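Local coordinates for protein lysyl-trna-dependent l-ysyl-phosphatidylgycerol synthase (PDB 4V36) that probably transfers lysine from lysyl-tRNA to phosphatidylglycerol, a membrane-lipid modification linked to bacterial resistance, at residues Met210-Ile223 with Leu244-Asn257. Residues are numbered along the deposited sequence; the frame is centred on the assembly and turned at random. Where two conformers were deposited one is given.
Sequences MNIMPMYREGEISI and LFQWGKEQGYTAFN
Leu244 spreads its two methyls over Met210, Ile212 and Ile223: CD1 meets Met210 SD tip to tip at 3.7 Å and also touches Ile223 CG2, while CD2 slides past Ile212 CD1. One helical turn on, Trp247 offers the edge of its indole, where CZ3 lies 3.9 Å from Ile221 CD1; Phe150 and Val152 of strand 149-153 also pack against this tryptophan. The helix ends in a Schellman motif with Gly252, at positive phi, as the C-prime residue. Tyr253 then lays its ring across Ile221, whose CG2 sits over the ring centre, 3.5 Å from the centroid, in a CH-pi contact. With Ile221 CG1 between backbone N and carbonyl carbon (chi1 51°), CD1 reaches the same ring and Trp247 as well. The connection is a beta-alpha-beta unit: strand 220-228, helix 236-251, then strand 255-261 parallel to the first, consistent with the acetyltransferase-like fold of the family. Gly219 O opens the pairing by accepting a nearly straight 2.8 Å bond from Ala255 N; the bond it takes from Thr254 N is very short and bent, its geometry doubtful. Ala255 O takes Ile221 N at 3.1 Å. Phe256, its CG anti to the backbone N (chi1 -167°), turns one ring face to Ile221 O and Ser222 CA and touches Ile223 CG2 with CZ. Asn257 N gives a nearly straight 2.8 Å bond to Ile221 O. Asn257 OD1 accepts from Gly259 N, and Asn257 ND2 bonds Glu118 and, weakly, Glu220 OE2, the Glu220 carboxylate and Asn257 amide planes being 74° apart; Glu220 OE2 also forms a salt bridge with Arg307.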
loop_
_atom_site.group_PDB
_atom_site.type_symbol
_atom_site.label_atom_id
_atom_site.label_comp_id
_atom_site.label_asym_id
_atom_site.label_seq_id
_atom_site.Cartn_x
_atom_site.Cartn_y
_atom_site.Cartn_z
ATOM N N MET A 210 4.352 12.617 4.990
ATOM C CA MET A 210 3.832 11.260 4.859
ATOM C C MET A 210 2.462 11.176 5.515
ATOM O O MET A 210 2.212 11.845 6.516
ATOM C CB MET A 210 4.773 10.238 5.504
ATOM C CG MET A 210 6.186 10.222 4.949
ATOM S SD MET A 210 7.417 10.274 6.264
ATOM C CE MET A 210 7.059 11.872 6.990
ATOM N N ASN A 211 1.575 10.359 4.959
ATOM C CA ASN A 211 0.272 10.145 5.573
ATOM C C ASN A 211 0.230 8.812 6.319
ATOM O O ASN A 211 0.497 7.757 5.743
ATOM C CB ASN A 211 -0.841 10.219 4.524
ATOM C CG ASN A 211 -0.592 9.311 3.334
ATOM O OD1 ASN A 211 0.543 8.935 3.052
ATOM N ND2 ASN A 211 -1.659 8.962 2.625
ATOM N N ILE A 212 -0.094 8.874 7.607
ATOM C CA ILE A 212 -0.081 7.696 8.471
ATOM C C ILE A 212 -1.359 6.876 8.326
ATOM O O ILE A 212 -2.450 7.354 8.632
ATOM C CB ILE A 212 0.095 8.089 9.951
ATOM C CG1 ILE A 212 1.224 9.109 10.104
ATOM C CG2 ILE A 212 0.355 6.857 10.804
ATOM C CD1 ILE A 212 2.570 8.599 9.648
ATOM N N MET A 213 -1.212 5.634 7.876
ATOM C CA MET A 213 -2.361 4.787 7.570
ATOM C C MET A 213 -2.885 4.014 8.777
ATOM O O MET A 213 -2.102 3.467 9.555
ATOM C CB MET A 213 -2.002 3.812 6.445
ATOM C CG MET A 213 -1.645 4.481 5.123
ATOM S SD MET A 213 -3.024 5.361 4.355
ATOM C CE MET A 213 -2.792 7.028 4.975
ATOM N N PRO A 214 -4.217 4.005 8.951
ATOM C CA PRO A 214 -4.921 3.521 10.147
ATOM C C PRO A 214 -4.533 2.118 10.602
ATOM O O PRO A 214 -4.148 1.273 9.795
ATOM C CB PRO A 214 -6.390 3.546 9.712
ATOM C CG PRO A 214 -6.451 4.624 8.698
ATOM C CD PRO A 214 -5.157 4.533 7.946
ATOM N N MET A 215 -4.642 1.888 11.908
ATOM C CA MET A 215 -4.399 0.575 12.489
ATOM C C MET A 215 -5.582 -0.356 12.240
ATOM O O MET A 215 -6.630 -0.226 12.874
ATOM C CB MET A 215 -4.135 0.694 13.991
ATOM C CG MET A 215 -4.087 -0.638 14.721
ATOM S SD MET A 215 -4.625 -0.513 16.438
ATOM C CE MET A 215 -3.308 0.472 17.142
ATOM N N TYR A 216 -5.412 -1.287 11.309
ATOM C CA TYR A 216 -6.435 -2.290 11.040
ATOM C C TYR A 216 -5.925 -3.670 11.431
ATOM O O TYR A 216 -6.457 -4.692 10.997
ATOM C CB TYR A 216 -6.849 -2.265 9.566
ATOM C CG TYR A 216 -7.640 -1.036 9.176
ATOM C CD1 TYR A 216 -8.328 -0.296 10.130
ATOM C CD2 TYR A 216 -7.700 -0.615 7.853
ATOM C CE1 TYR A 216 -9.052 0.827 9.779
ATOM C CE2 TYR A 216 -8.422 0.508 7.492
ATOM C CZ TYR A 216 -9.096 1.225 8.460
ATOM O OH TYR A 216 -9.816 2.343 8.109
ATOM N N ARG A 217 -4.884 -3.684 12.256
ATOM C CA ARG A 217 -4.296 -4.925 12.742
ATOM C C ARG A 217 -4.046 -4.821 14.246
ATOM O O ARG A 217 -4.843 -4.225 14.972
ATOM C CB ARG A 217 -2.994 -5.229 11.997
ATOM C CG ARG A 217 -2.729 -6.710 11.764
ATOM C CD ARG A 217 -1.398 -6.923 11.061
ATOM N NE ARG A 217 -1.174 -8.324 10.719
ATOM C CZ ARG A 217 -1.510 -8.871 9.555
ATOM N NH1 ARG A 217 -2.087 -8.133 8.615
ATOM N NH2 ARG A 217 -1.270 -10.154 9.328
ATOM N N GLU A 218 -2.941 -5.397 14.707
ATOM C CA GLU A 218 -2.573 -5.335 16.116
ATOM C C GLU A 218 -1.993 -3.968 16.454
ATOM O O GLU A 218 -2.723 -2.985 16.568
ATOM C CB GLU A 218 -1.570 -6.437 16.464
ATOM N N GLY A 219 -0.677 -3.912 16.612
ATOM C CA GLY A 219 0.002 -2.656 16.863
ATOM C C GLY A 219 0.821 -2.247 15.656
ATOM O O GLY A 219 1.962 -1.805 15.786
ATOM N N GLU A 220 0.229 -2.398 14.476
ATOM C CA GLU A 220 0.933 -2.126 13.230
ATOM C C GLU A 220 0.400 -0.883 12.527
ATOM O O GLU A 220 -0.810 -0.699 12.397
ATOM C CB GLU A 220 0.839 -3.335 12.294
ATOM C CG GLU A 220 1.395 -3.088 10.900
ATOM C CD GLU A 220 1.365 -4.329 10.030
ATOM O OE1 GLU A 220 1.533 -5.442 10.572
ATOM O OE2 GLU A 220 1.172 -4.190 8.803
ATOM N N ILE A 221 1.315 -0.027 12.088
ATOM C CA ILE A 221 0.968 1.119 11.260
ATOM C C ILE A 221 1.808 1.126 9.993
ATOM O O ILE A 221 2.707 0.302 9.825
ATOM C CB ILE A 221 1.177 2.455 11.996
ATOM C CG1 ILE A 221 2.576 2.509 12.614
ATOM C CG2 ILE A 221 0.108 2.655 13.050
ATOM C CD1 ILE A 221 2.933 3.852 13.208
ATOM N N SER A 222 1.508 2.066 9.107
ATOM C CA SER A 222 2.299 2.263 7.903
ATOM C C SER A 222 1.977 3.610 7.284
ATOM O O SER A 222 1.121 4.345 7.776
ATOM C CB SER A 222 2.044 1.153 6.886
ATOM O OG SER A 222 1.116 1.570 5.900
ATOM N N ILE A 223 2.671 3.926 6.199
ATOM C CA ILE A 223 2.390 5.133 5.447
ATOM C C ILE A 223 2.015 4.767 4.021
ATOM O O ILE A 223 2.187 3.624 3.596
ATOM C CB ILE A 223 3.589 6.091 5.438
ATOM C CG1 ILE A 223 4.799 5.408 4.804
ATOM C CG2 ILE A 223 3.915 6.548 6.849
ATOM C CD1 ILE A 223 6.021 6.287 4.736
ATOM N N LEU A 244 9.873 8.124 11.896
ATOM C CA LEU A 244 8.597 7.416 11.946
ATOM C C LEU A 244 8.618 6.292 12.974
ATOM O O LEU A 244 7.676 6.134 13.750
ATOM C CB LEU A 244 8.238 6.850 10.572
ATOM C CG LEU A 244 7.540 7.796 9.594
ATOM C CD1 LEU A 244 7.344 7.122 8.246
ATOM C CD2 LEU A 244 6.209 8.254 10.164
ATOM N N PHE A 245 9.696 5.512 12.973
ATOM C CA PHE A 245 9.824 4.387 13.896
ATOM C C PHE A 245 9.939 4.873 15.338
ATOM O O PHE A 245 9.459 4.217 16.262
ATOM C CB PHE A 245 11.034 3.522 13.534
ATOM C CG PHE A 245 10.912 2.826 12.205
ATOM C CD1 PHE A 245 9.700 2.781 11.534
ATOM C CD2 PHE A 245 12.012 2.214 11.627
ATOM C CE1 PHE A 245 9.591 2.144 10.312
ATOM C CE2 PHE A 245 11.909 1.576 10.407
ATOM C CZ PHE A 245 10.695 1.539 9.749
ATOM N N GLN A 246 10.579 6.024 15.522
ATOM C CA GLN A 246 10.692 6.632 16.843
ATOM C C GLN A 246 9.324 7.063 17.356
ATOM O O GLN A 246 8.975 6.821 18.512
ATOM C CB GLN A 246 11.639 7.831 16.808
ATOM C CG GLN A 246 11.708 8.599 18.119
ATOM C CD GLN A 246 12.593 9.825 18.033
ATOM O OE1 GLN A 246 13.097 10.168 16.964
ATOM N NE2 GLN A 246 12.789 10.495 19.163
ATOM N N TRP A 247 8.553 7.702 16.483
ATOM C CA TRP A 247 7.216 8.166 16.828
ATOM C C TRP A 247 6.268 6.997 17.076
ATOM O O TRP A 247 5.470 7.024 18.012
ATOM C CB TRP A 247 6.667 9.067 15.720
ATOM C CG TRP A 247 5.272 9.549 15.969
ATOM C CD1 TRP A 247 4.901 10.661 16.669
ATOM C CD2 TRP A 247 4.060 8.938 15.515
ATOM N NE1 TRP A 247 3.532 10.778 16.679
ATOM C CE2 TRP A 247 2.992 9.733 15.978
ATOM C CE3 TRP A 247 3.773 7.795 14.761
ATOM C CZ2 TRP A 247 1.661 9.420 15.713
ATOM C CZ3 TRP A 247 2.451 7.487 14.500
ATOM C CH2 TRP A 247 1.412 8.296 14.975
ATOM N N GLY A 248 6.362 5.973 16.231
ATOM C CA GLY A 248 5.518 4.799 16.353
ATOM C C GLY A 248 5.757 4.041 17.644
ATOM O O GLY A 248 4.814 3.582 18.290
ATOM N N LYS A 249 7.024 3.907 18.019
ATOM C CA LYS A 249 7.392 3.242 19.263
ATOM C C LYS A 249 6.907 4.051 20.461
ATOM O O LYS A 249 6.506 3.493 21.482
ATOM C CB LYS A 249 8.907 3.037 19.334
ATOM C CG LYS A 249 9.390 2.319 20.585
ATOM C CD LYS A 249 10.904 2.177 20.586
ATOM C CE LYS A 249 11.393 1.450 21.826
ATOM N NZ LYS A 249 10.832 0.074 21.920
ATOM N N GLU A 250 6.940 5.372 20.318
ATOM C CA GLU A 250 6.519 6.276 21.380
ATOM C C GLU A 250 5.011 6.212 21.606
ATOM O O GLU A 250 4.540 6.342 22.735
ATOM C CB GLU A 250 6.943 7.711 21.053
ATOM C CG GLU A 250 6.632 8.728 22.140
ATOM C CD GLU A 250 7.519 8.572 23.363
ATOM O OE1 GLU A 250 8.560 7.889 23.266
ATOM O OE2 GLU A 250 7.174 9.137 24.422
ATOM N N GLN A 251 4.258 6.011 20.530
ATOM C CA GLN A 251 2.804 5.960 20.619
ATOM C C GLN A 251 2.317 4.614 21.143
ATOM O O GLN A 251 1.191 4.498 21.624
ATOM C CB GLN A 251 2.173 6.253 19.256
ATOM C CG GLN A 251 2.422 7.663 18.750
ATOM C CD GLN A 251 1.846 8.723 19.667
ATOM O OE1 GLN A 251 0.785 8.534 20.266
ATOM N NE2 GLN A 251 2.545 9.846 19.787
ATOM N N GLY A 252 3.168 3.597 21.046
ATOM C CA GLY A 252 2.834 2.281 21.559
ATOM C C GLY A 252 2.568 1.254 20.476
ATOM O O GLY A 252 2.014 0.188 20.746
ATOM N N TYR A 253 2.959 1.571 19.246
ATOM C CA TYR A 253 2.800 0.636 18.139
ATOM C C TYR A 253 3.907 -0.411 18.162
ATOM O O TYR A 253 5.035 -0.126 18.563
ATOM C CB TYR A 253 2.789 1.374 16.801
ATOM C CG TYR A 253 1.625 2.326 16.641
ATOM C CD1 TYR A 253 0.324 1.851 16.540
ATOM C CD2 TYR A 253 1.827 3.699 16.586
ATOM C CE1 TYR A 253 -0.743 2.718 16.394
ATOM C CE2 TYR A 253 0.765 4.572 16.438
ATOM C CZ TYR A 253 -0.517 4.077 16.341
ATOM O OH TYR A 253 -1.577 4.942 16.195
ATOM N N THR A 254 3.578 -1.623 17.728
ATOM C CA THR A 254 4.508 -2.745 17.799
ATOM C C THR A 254 5.274 -2.945 16.494
ATOM O O THR A 254 6.468 -3.248 16.506
ATOM C CB THR A 254 3.771 -4.055 18.153
ATOM O OG1 THR A 254 3.013 -3.871 19.355
ATOM C CG2 THR A 254 4.761 -5.192 18.355
ATOM N N ALA A 255 4.588 -2.772 15.368
ATOM C CA ALA A 255 5.195 -3.037 14.068
ATOM C C ALA A 255 4.924 -1.923 13.060
ATOM O O ALA A 255 3.994 -1.134 13.221
ATOM C CB ALA A 255 4.699 -4.368 13.521
ATOM N N PHE A 256 5.750 -1.870 12.020
ATOM C CA PHE A 256 5.563 -0.912 10.937
ATOM C C PHE A 256 5.671 -1.606 9.584
ATOM O O PHE A 256 6.594 -2.384 9.346
ATOM C CB PHE A 256 6.587 0.222 11.028
ATOM C CG PHE A 256 6.271 1.398 10.143
ATOM C CD1 PHE A 256 6.639 1.400 8.807
ATOM C CD2 PHE A 256 5.607 2.502 10.650
ATOM C CE1 PHE A 256 6.347 2.479 7.993
ATOM C CE2 PHE A 256 5.312 3.585 9.842
ATOM C CZ PHE A 256 5.683 3.573 8.512
ATOM N N ASN A 257 4.719 -1.320 8.702
ATOM C CA ASN A 257 4.731 -1.880 7.357
ATOM C C ASN A 257 5.404 -0.914 6.388
ATOM O O ASN A 257 4.867 0.149 6.089
ATOM C CB ASN A 257 3.304 -2.195 6.899
ATOM C CG ASN A 257 3.262 -3.091 5.672
ATOM O OD1 ASN A 257 4.200 -3.128 4.875
ATOM N ND2 ASN A 257 2.161 -3.817 5.514
#